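Local coordinates for protein GMP reductase (Trypanosoma brucei brucei, PDB 6JIG) that probably catalyses the NADPH-dependent reductive deamination of GMP to IMP and is allosterically regulated through its CBS domains, at residues V91-E100 and L223-V231; M169-I177 and G189-G198. The protein carries 1 engineered substitution. All blocks are in the same frame, centred on the assembly; numbering follows the deposited sequence.

In the fold
Both interactions lie on the same side of the chain's centre, their own centres about 18 Å apart. Interaction 1 is the partly buried neck where the polypeptide leaves the catalytic barrel after helix 81-93 and returns ahead of strand 232-235; its chemistry is charged and wet, with stacked ionic groups, bridging waters and a neighbouring GMP. Interaction 2, farther from the chain's centre, is an element of the second CBS repeat itself, held by two backbone hydrogen bonds and aliphatic packing, with exposed threonines at one end. Strands 99-100 and 193-197 border the same antiparallel sheet on either side of 203-208, and the contacts meet directly where Phe97 and Leu98 pack on Thr175 and Ile177.

Interaction 1 (V91-E100 and L223-V231); sequences VKRAQSFLIE and LDSRGRLLV. With 5GP (guanosine-5'-monophosphate), chain C.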
loop_
_atom_site.group_PDB
_atom_site.type_symbol
_atom_site.label_atom_id
_atom_site.label_comp_id
_atom_site.label_asym_id
_atom_site.label_seq_id
_atom_site.Cartn_x
_atom_site.Cartn_y
_atom_site.Cartn_z
ATOM N N VAL A 91 -9.631 -12.401 44.502
ATOM C CA VAL A 91 -8.362 -11.702 44.696
ATOM C C VAL A 91 -7.881 -11.882 46.133
ATOM O O VAL A 91 -6.702 -12.148 46.386
ATOM C CB VAL A 91 -8.500 -10.214 44.337
ATOM C CG1 VAL A 91 -7.192 -9.478 44.657
ATOM C CG2 VAL A 91 -8.853 -10.046 42.844
ATOM N N LYS A 92 -8.789 -11.712 47.094
ATOM C CA LYS A 92 -8.420 -11.832 48.503
ATOM C C LYS A 92 -7.994 -13.247 48.852
ATOM O O LYS A 92 -7.204 -13.450 49.783
ATOM C CB LYS A 92 -9.597 -11.397 49.374
ATOM C CG LYS A 92 -9.817 -9.894 49.361
ATOM C CD LYS A 92 -8.494 -9.166 49.649
ATOM C CE LYS A 92 -8.703 -7.677 49.959
ATOM N NZ LYS A 92 -7.359 -7.067 50.289
ATOM N N ARG A 93 -8.480 -14.228 48.100
ATOM C CA ARG A 93 -8.185 -15.631 48.350
ATOM C C ARG A 93 -6.856 -16.071 47.745
ATOM O O ARG A 93 -6.376 -17.167 48.067
ATOM C CB ARG A 93 -9.360 -16.470 47.814
ATOM C CG ARG A 93 -9.595 -17.787 48.506
ATOM C CD ARG A 93 -10.279 -17.656 49.855
ATOM N NE ARG A 93 -10.179 -18.922 50.575
ATOM C CZ ARG A 93 -11.036 -19.352 51.494
ATOM N NH1 ARG A 93 -12.099 -18.630 51.838
ATOM N NH2 ARG A 93 -10.827 -20.521 52.066
ATOM N N ALA A 94 -6.218 -15.223 46.928
ATOM C CA ALA A 94 -4.997 -15.629 46.240
ATOM C C ALA A 94 -3.886 -15.996 47.220
ATOM O O ALA A 94 -3.119 -16.937 46.976
ATOM C CB ALA A 94 -4.526 -14.516 45.309
ATOM N N GLN A 95 -3.760 -15.246 48.312
ATOM C CA GLN A 95 -2.776 -15.533 49.345
ATOM C C GLN A 95 -3.216 -14.846 50.630
ATOM O O GLN A 95 -4.050 -13.942 50.613
ATOM C CB GLN A 95 -1.372 -15.072 48.934
ATOM C CG GLN A 95 -1.281 -13.595 48.603
ATOM C CD GLN A 95 -0.046 -13.282 47.796
ATOM O OE1 GLN A 95 0.053 -13.660 46.619
ATOM N NE2 GLN A 95 0.920 -12.626 48.425
ATOM N N SER A 96 -2.642 -15.288 51.745
ATOM C CA SER A 96 -2.997 -14.742 53.049
ATOM C C SER A 96 -1.911 -15.147 54.038
ATOM O O SER A 96 -1.002 -15.899 53.702
ATOM C CB SER A 96 -4.372 -15.246 53.507
ATOM O OG SER A 96 -4.851 -14.485 54.600
ATOM N N PHE A 97 -2.005 -14.639 55.262
ATOM C CA PHE A 97 -1.163 -15.186 56.329
ATOM C C PHE A 97 -1.985 -16.252 57.044
ATOM O O PHE A 97 -1.711 -17.448 56.917
ATOM C CB PHE A 97 -0.662 -14.101 57.280
ATOM C CG PHE A 97 0.203 -14.647 58.385
ATOM C CD1 PHE A 97 1.327 -15.399 58.084
ATOM C CD2 PHE A 97 -0.127 -14.446 59.714
ATOM C CE1 PHE A 97 2.130 -15.936 59.095
ATOM C CE2 PHE A 97 0.672 -14.974 60.728
ATOM C CZ PHE A 97 1.804 -15.717 60.410
ATOM N N LEU A 98 -3.021 -15.831 57.760
ATOM C CA LEU A 98 -4.001 -16.753 58.324
ATOM C C LEU A 98 -5.131 -16.920 57.315
ATOM O O LEU A 98 -5.852 -15.961 57.018
ATOM C CB LEU A 98 -4.543 -16.233 59.653
ATOM C CG LEU A 98 -3.561 -15.991 60.803
ATOM C CD1 LEU A 98 -4.346 -15.623 62.060
ATOM C CD2 LEU A 98 -2.713 -17.206 61.060
ATOM N N ILE A 99 -5.279 -18.125 56.775
ATOM C CA ILE A 99 -6.378 -18.402 55.854
ATOM C C ILE A 99 -7.645 -18.614 56.668
ATOM O O ILE A 99 -7.735 -19.560 57.461
ATOM C CB ILE A 99 -6.078 -19.623 54.973
ATOM C CG1 ILE A 99 -4.768 -19.424 54.215
ATOM C CG2 ILE A 99 -7.228 -19.868 54.006
ATOM C CD1 ILE A 99 -4.200 -20.719 53.631
ATOM N N GLU A 100 -8.628 -17.736 56.475
ATOM C CA GLU A 100 -9.912 -17.911 57.126
ATOM C C GLU A 100 -10.760 -18.885 56.321
ATOM O O GLU A 100 -10.640 -18.976 55.096
ATOM C CB GLU A 100 -10.635 -16.572 57.283
ATOM C CG GLU A 100 -9.943 -15.601 58.237
ATOM C CD GLU A 100 -10.819 -14.406 58.615
ATOM O OE1 GLU A 100 -11.939 -14.281 58.069
ATOM O OE2 GLU A 100 -10.383 -13.591 59.459
ATOM N N LEU A 223 -0.199 -5.387 50.166
ATOM C CA LEU A 223 -0.910 -6.262 51.094
ATOM C C LEU A 223 -1.822 -5.464 52.015
ATOM O O LEU A 223 -1.485 -4.349 52.426
ATOM C CB LEU A 223 0.098 -7.066 51.959
ATOM C CG LEU A 223 1.069 -7.942 51.164
ATOM C CD1 LEU A 223 2.014 -8.745 52.076
ATOM C CD2 LEU A 223 0.275 -8.878 50.238
ATOM N N ASP A 224 -2.971 -6.053 52.363
ATOM C CA ASP A 224 -3.787 -5.521 53.452
ATOM C C ASP A 224 -3.247 -6.030 54.792
ATOM O O ASP A 224 -2.223 -6.713 54.853
ATOM C CB ASP A 224 -5.272 -5.860 53.260
ATOM C CG ASP A 224 -5.587 -7.367 53.369
ATOM O OD1 ASP A 224 -4.775 -8.152 53.910
ATOM O OD2 ASP A 224 -6.676 -7.763 52.895
ATOM N N SER A 225 -3.943 -5.696 55.883
ATOM C CA SER A 225 -3.426 -6.005 57.218
ATOM C C SER A 225 -3.402 -7.503 57.507
ATOM O O SER A 225 -2.718 -7.930 58.444
ATOM C CB SER A 225 -4.252 -5.292 58.292
ATOM O OG SER A 225 -5.599 -5.745 58.305
ATOM N N ARG A 226 -4.124 -8.303 56.731
ATOM C CA ARG A 226 -4.148 -9.749 56.898
ATOM C C ARG A 226 -3.147 -10.460 55.994
ATOM O O ARG A 226 -3.109 -11.697 55.972
ATOM C CB ARG A 226 -5.569 -10.267 56.657
ATOM C CG ARG A 226 -6.568 -9.758 57.720
ATOM C CD ARG A 226 -8.023 -9.926 57.312
ATOM N NE ARG A 226 -8.279 -11.280 56.839
ATOM C CZ ARG A 226 -9.476 -11.747 56.507
ATOM N NH1 ARG A 226 -10.545 -10.968 56.599
ATOM N NH2 ARG A 226 -9.606 -12.997 56.073
ATOM N N GLY A 227 -2.326 -9.714 55.265
ATOM C CA GLY A 227 -1.395 -10.318 54.336
ATOM C C GLY A 227 -2.013 -10.750 53.025
ATOM O O GLY A 227 -1.379 -11.500 52.280
ATOM N N ARG A 228 -3.233 -10.307 52.723
ATOM C CA ARG A 228 -3.849 -10.577 51.432
ATOM C C ARG A 228 -3.563 -9.425 50.465
ATOM O O ARG A 228 -3.260 -8.305 50.874
ATOM C CB ARG A 228 -5.355 -10.769 51.573
ATOM C CG ARG A 228 -5.782 -11.614 52.798
ATOM C CD ARG A 228 -7.280 -11.585 52.957
ATOM N NE ARG A 228 -7.800 -10.244 53.229
ATOM C CZ ARG A 228 -9.095 -9.956 53.354
ATOM N NH1 ARG A 228 -10.010 -10.916 53.242
ATOM N NH2 ARG A 228 -9.485 -8.714 53.601
ATOM N N LEU A 229 -3.709 -9.705 49.172
ATOM C CA LEU A 229 -3.408 -8.697 48.154
ATOM C C LEU A 229 -4.392 -7.528 48.204
ATOM O O LEU A 229 -5.601 -7.717 48.356
ATOM C CB LEU A 229 -3.428 -9.336 46.764
ATOM C CG LEU A 229 -2.325 -10.391 46.566
ATOM C CD1 LEU A 229 -2.542 -11.171 45.266
ATOM C CD2 LEU A 229 -0.960 -9.728 46.569
ATOM N N LEU A 230 -3.857 -6.311 48.070
ATOM C CA LEU A 230 -4.678 -5.110 47.975
ATOM C C LEU A 230 -5.434 -5.079 46.653
ATOM O O LEU A 230 -4.930 -5.527 45.622
ATOM C CB LEU A 230 -3.813 -3.851 48.056
ATOM C CG LEU A 230 -3.262 -3.245 49.341
ATOM C CD1 LEU A 230 -2.699 -1.853 48.975
ATOM C CD2 LEU A 230 -4.313 -3.134 50.413
ATOM N N VAL A 231 -6.641 -4.526 46.684
ATOM C CA VAL A 231 -7.445 -4.400 45.466
ATOM C C VAL A 231 -8.530 -3.350 45.686
ATOM O O VAL A 231 -9.120 -3.255 46.768
ATOM C CB VAL A 231 -8.029 -5.772 45.046
ATOM C CG1 VAL A 231 -8.954 -6.354 46.147
ATOM C CG2 VAL A 231 -8.760 -5.662 43.713
HETATM P P 5GP C . -0.647 -24.476 47.656
HETATM O O1P 5GP C . 0.748 -24.690 48.196
HETATM O O2P 5GP C . -1.758 -24.854 48.613
HETATM O O3P 5GP C . -0.856 -24.738 46.177
HETATM O "O5'" 5GP C . -0.851 -22.909 47.740
HETATM C "C5'" 5GP C . -1.860 -22.424 48.594
HETATM C "C4'" 5GP C . -2.242 -21.019 48.254
HETATM O "O4'" 5GP C . -3.698 -20.972 48.168
HETATM C "C3'" 5GP C . -1.837 -20.036 49.347
HETATM O "O3'" 5GP C . -1.483 -18.770 48.790
HETATM C "C2'" 5GP C . -3.110 -19.938 50.183
HETATM O "O2'" 5GP C . -3.236 -18.776 50.973
HETATM C "C1'" 5GP C . -4.193 -20.044 49.109
HETATM N N9 5GP C . -5.461 -20.522 49.653
HETATM C C8 5GP C . -6.572 -19.774 49.746
HETATM N N7 5GP C . -7.540 -20.485 50.350
HETATM C C5 5GP C . -7.019 -21.694 50.674
HETATM C C6 5GP C . -7.549 -22.810 51.305
HETATM O O6 5GP C . -8.735 -22.800 51.696
HETATM N N1 5GP C . -6.780 -23.889 51.489
HETATM C C2 5GP C . -5.506 -23.914 51.068
HETATM N N2 5GP C . -4.774 -25.038 51.286
HETATM N N3 5GP C . -4.952 -22.834 50.436
HETATM C C4 5GP C . -5.699 -21.715 50.235
HETATM O O HOH W 1 -4.792 -12.289 48.428
HETATM O O HOH W 2 1.079 -12.361 50.982
HETATM O O HOH W 3 -3.894 -13.198 58.079
HETATM O O HOH W 4 -7.763 -15.188 54.947
#
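The Glu100 carboxylate stacks over one face of the Arg226 guanidinium, the planes 24° apart. Arg228 NH1 lies off-centre on the opposite face of Arg226, and Lys92 CD sits over the far face of Arg228, making four layers: Glu100, Arg226, Arg228, Lys92. With Glu100 OE1 3.3 Å from Arg226 NH2 but well out of plane, that salt bridge is one of charge alone. A water occupies the Arg226 edge, and Asp224 lies at the Arg228 edge, its OD2 taking NE at 2.7 Å on the syn lone pair. Lys92, bent at its second torsion (chi2 -50°), brings NZ above the carboxylate plane to the same OD2 at 2.8 Å and to Leu229 O at 2.7 Å; Asp254 is a second salt-bridge partner of Lys92 NZ. Phe97 N donates to Arg226 O (3.2 Å), a backbone bond between the two segments. Away from the charges, Leu229 CD1 rests on Ala94 CB at 3.9 Å. Arg93 turns away to GMP, offering NE to N7 (3.1 Å) at its edge and NH2 to O6. The close approach of Arg226 and Arg228 is probably eased by Glu100 and Asp224, each paired with one of them, and the linkers joining barrel and CBS module are tied directly beside the bound nucleotide.

Interaction 2 (M169-I177 and G189-G198); sequences MVVSTNTSI and GRTANVPIVG
In the second CBS repeat, residues 169-177 run beside strand 193-197 in parallel sense, joined to it through helix 179-189 as in a beta-alpha-beta crossover. A single bridge, Ser172 with Ile196, carries the pairing. Ser172 N donates to Pro195 O at 3.1 Å and Ser172 O accepts from Val197 N at 2.9 Å, so Ser172 turns both of its backbone polar groups to the strand. The same Ser172 O also receives a CA-H...O contact from Ile196 CA.

Aliphatic groups fill in around the bridge. Val171 reaches the strand with both branches: CG1, anti to the backbone N (chi1 -176°), meets Val197 CG2 at 3.5 Å, while CG2 lies near the Pro195 ring. At the CG/CD edge of that ring, the Met169 chain, bent at its last torsion (chi3 62°), lays CE against Pro195 CG at 3.6 Å. Val170 CG2 packs on Thr191 CG2 at 3.7 Å and reaches Gly189 at the end of the helix. The Ile196 side chain curls so that CD1 touches Ser172 CB at 3.6 Å, whereas its CG2 branch meets Thr175 CG2.

Waters finish the ends: one is shared by Val170 N, Thr191 OG1 and Asn193 O, and another donates to Thr173 O and Val197 O. Ser172 OG accepts Asn174 N at 3.0 Å in an ST turn, and Asn174 OD1 accepts Ser176 N in an Asx turn, together steering the chain toward helix 179-189. Ile177 and Val194 pack on that helix, and strand 203-208 pairs along the remaining edge of strand 193-197. A bridged extended segment in the place of the first strand, then helix 179-189, the hairpin of 193-197 and 203-208, and helix 209-216, follow the beta-alpha-beta-beta-alpha order of the CBS motif.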
loop_
_atom_site.group_PDB
_atom_site.type_symbol
_atom_site.label_atom_id
_atom_site.label_comp_id
_atom_site.label_asym_id
_atom_site.label_seq_id
_atom_site.Cartn_x
_atom_site.Cartn_y
_atom_site.Cartn_z
ATOM N N MET A 169 0.174 -34.517 62.447
ATOM C CA MET A 169 0.300 -33.161 61.934
ATOM C C MET A 169 0.946 -32.243 62.968
ATOM O O MET A 169 0.980 -32.539 64.166
ATOM C CB MET A 169 -1.072 -32.610 61.534
ATOM C CG MET A 169 -1.749 -33.374 60.408
ATOM S SD MET A 169 -3.359 -32.689 59.993
ATOM C CE MET A 169 -2.865 -31.046 59.462
ATOM N N VAL A 170 1.465 -31.116 62.483
ATOM C CA VAL A 170 1.890 -30.012 63.339
ATOM C C VAL A 170 0.734 -29.026 63.421
ATOM O O VAL A 170 0.304 -28.470 62.401
ATOM C CB VAL A 170 3.163 -29.344 62.798
ATOM C CG1 VAL A 170 3.570 -28.155 63.665
ATOM C CG2 VAL A 170 4.290 -30.356 62.725
ATOM N N VAL A 171 0.203 -28.837 64.628
ATOM C CA VAL A 171 -1.004 -28.055 64.846
ATOM C C VAL A 171 -0.726 -27.033 65.940
ATOM O O VAL A 171 0.079 -27.271 66.844
ATOM C CB VAL A 171 -2.196 -28.966 65.214
ATOM C CG1 VAL A 171 -3.470 -28.170 65.340
ATOM C CG2 VAL A 171 -2.366 -30.061 64.161
ATOM N N SER A 172 -1.377 -25.875 65.841
ATOM C CA SER A 172 -1.165 -24.797 66.796
ATOM C C SER A 172 -2.516 -24.347 67.332
ATOM O O SER A 172 -3.554 -24.565 66.701
ATOM C CB SER A 172 -0.390 -23.634 66.139
ATOM O OG SER A 172 -0.256 -22.506 66.985
ATOM N N THR A 173 -2.502 -23.760 68.533
ATOM C CA THR A 173 -3.675 -23.095 69.080
ATOM C C THR A 173 -3.471 -21.590 69.183
ATOM O O THR A 173 -4.288 -20.903 69.804
ATOM C CB THR A 173 -4.050 -23.663 70.463
ATOM O OG1 THR A 173 -2.890 -23.683 71.306
ATOM C CG2 THR A 173 -4.608 -25.068 70.341
ATOM N N ASN A 174 -2.396 -21.066 68.599
ATOM C CA ASN A 174 -2.053 -19.654 68.726
ATOM C C ASN A 174 -2.713 -18.899 67.579
ATOM O O ASN A 174 -2.190 -18.867 66.464
ATOM C CB ASN A 174 -0.541 -19.462 68.731
ATOM C CG ASN A 174 -0.136 -18.031 69.028
ATOM O OD1 ASN A 174 -0.970 -17.128 69.033
ATOM N ND2 ASN A 174 1.144 -17.819 69.287
ATOM N N THR A 175 -3.858 -18.278 67.858
ATOM C CA THR A 175 -4.529 -17.440 66.870
ATOM C C THR A 175 -3.803 -16.121 66.617
ATOM O O THR A 175 -4.197 -15.377 65.712
ATOM C CB THR A 175 -5.969 -17.172 67.304
ATOM O OG1 THR A 175 -5.976 -16.682 68.651
ATOM C CG2 THR A 175 -6.805 -18.450 67.215
ATOM N N SER A 176 -2.754 -15.814 67.376
ATOM C CA SER A 176 -1.930 -14.635 67.162
ATOM C C SER A 176 -0.537 -14.997 66.692
ATOM O O SER A 176 0.386 -14.188 66.831
ATOM C CB SER A 176 -1.838 -13.799 68.438
ATOM O OG SER A 176 -3.105 -13.287 68.771
ATOM N N ILE A 177 -0.359 -16.213 66.163
ATOM C CA ILE A 177 0.981 -16.698 65.866
ATOM C C ILE A 177 1.685 -15.721 64.936
ATOM O O ILE A 177 1.075 -15.140 64.029
ATOM C CB ILE A 177 0.914 -18.116 65.272
ATOM C CG1 ILE A 177 2.309 -18.725 65.160
ATOM C CG2 ILE A 177 0.244 -18.100 63.901
ATOM C CD1 ILE A 177 2.282 -20.233 64.984
ATOM N N GLY A 189 9.041 -28.909 62.445
ATOM C CA GLY A 189 8.128 -29.992 62.102
ATOM C C GLY A 189 8.332 -30.582 60.715
ATOM O O GLY A 189 7.696 -31.594 60.398
ATOM N N ARG A 190 9.197 -29.980 59.899
ATOM C CA ARG A 190 9.409 -30.372 58.502
ATOM C C ARG A 190 8.077 -30.583 57.779
ATOM O O ARG A 190 7.840 -31.609 57.138
ATOM C CB ARG A 190 10.306 -31.613 58.412
ATOM C CG ARG A 190 11.711 -31.416 59.006
ATOM C CD ARG A 190 12.732 -32.413 58.451
ATOM N N THR A 191 7.198 -29.581 57.880
ATOM C CA THR A 191 5.852 -29.652 57.321
ATOM C C THR A 191 5.519 -28.359 56.574
ATOM O O THR A 191 6.155 -27.321 56.773
ATOM C CB THR A 191 4.814 -29.907 58.418
ATOM O OG1 THR A 191 3.506 -29.993 57.842
ATOM C CG2 THR A 191 4.841 -28.774 59.438
ATOM N N ALA A 192 4.502 -28.428 55.716
ATOM C CA ALA A 192 4.143 -27.312 54.847
ATOM C C ALA A 192 2.789 -26.706 55.184
ATOM O O ALA A 192 2.352 -25.768 54.504
ATOM C CB ALA A 192 4.160 -27.757 53.381
ATOM N N ASN A 193 2.115 -27.217 56.208
ATOM C CA ASN A 193 0.799 -26.744 56.598
ATOM C C ASN A 193 0.705 -26.792 58.112
ATOM O O ASN A 193 0.988 -27.828 58.720
ATOM C CB ASN A 193 -0.310 -27.594 55.980
ATOM C CG ASN A 193 -0.457 -27.362 54.493
ATOM O OD1 ASN A 193 -0.927 -26.314 54.071
ATOM N ND2 ASN A 193 -0.063 -28.348 53.689
ATOM N N VAL A 194 0.313 -25.675 58.712
ATOM C CA VAL A 194 0.044 -25.601 60.142
ATOM C C VAL A 194 -1.374 -25.078 60.327
ATOM O O VAL A 194 -1.625 -23.873 60.238
ATOM C CB VAL A 194 1.067 -24.709 60.868
ATOM C CG1 VAL A 194 0.699 -24.571 62.343
ATOM C CG2 VAL A 194 2.473 -25.278 60.722
ATOM N N PRO A 195 -2.338 -25.959 60.554
ATOM C CA PRO A 195 -3.669 -25.499 60.947
ATOM C C PRO A 195 -3.646 -24.901 62.346
ATOM O O PRO A 195 -2.847 -25.286 63.203
ATOM C CB PRO A 195 -4.516 -26.775 60.901
ATOM C CG PRO A 195 -3.538 -27.874 61.054
ATOM C CD PRO A 195 -2.257 -27.426 60.452
ATOM N N ILE A 196 -4.518 -23.923 62.555
ATOM C CA ILE A 196 -4.756 -23.325 63.862
ATOM C C ILE A 196 -6.113 -23.820 64.333
ATOM O O ILE A 196 -7.122 -23.622 63.646
ATOM C CB ILE A 196 -4.722 -21.790 63.806
ATOM C CG1 ILE A 196 -3.491 -21.294 63.043
ATOM C CG2 ILE A 196 -4.836 -21.191 65.223
ATOM C CD1 ILE A 196 -2.176 -21.726 63.633
ATOM N N VAL A 197 -6.147 -24.472 65.496
ATOM C CA VAL A 197 -7.396 -25.011 66.010
ATOM C C VAL A 197 -7.745 -24.334 67.329
ATOM O O VAL A 197 -6.909 -23.698 67.976
ATOM C CB VAL A 197 -7.351 -26.541 66.197
ATOM C CG1 VAL A 197 -7.194 -27.237 64.862
ATOM C CG2 VAL A 197 -6.237 -26.917 67.144
ATOM N N GLY A 198 -9.002 -24.499 67.728
ATOM C CA GLY A 198 -9.496 -23.955 68.974
ATOM C C GLY A 198 -9.246 -24.884 70.148
ATOM O O GLY A 198 -8.518 -25.875 70.059
HETATM O O HOH W 5 1.161 -30.168 59.896
HETATM O O HOH W 6 -6.930 -21.467 69.611
#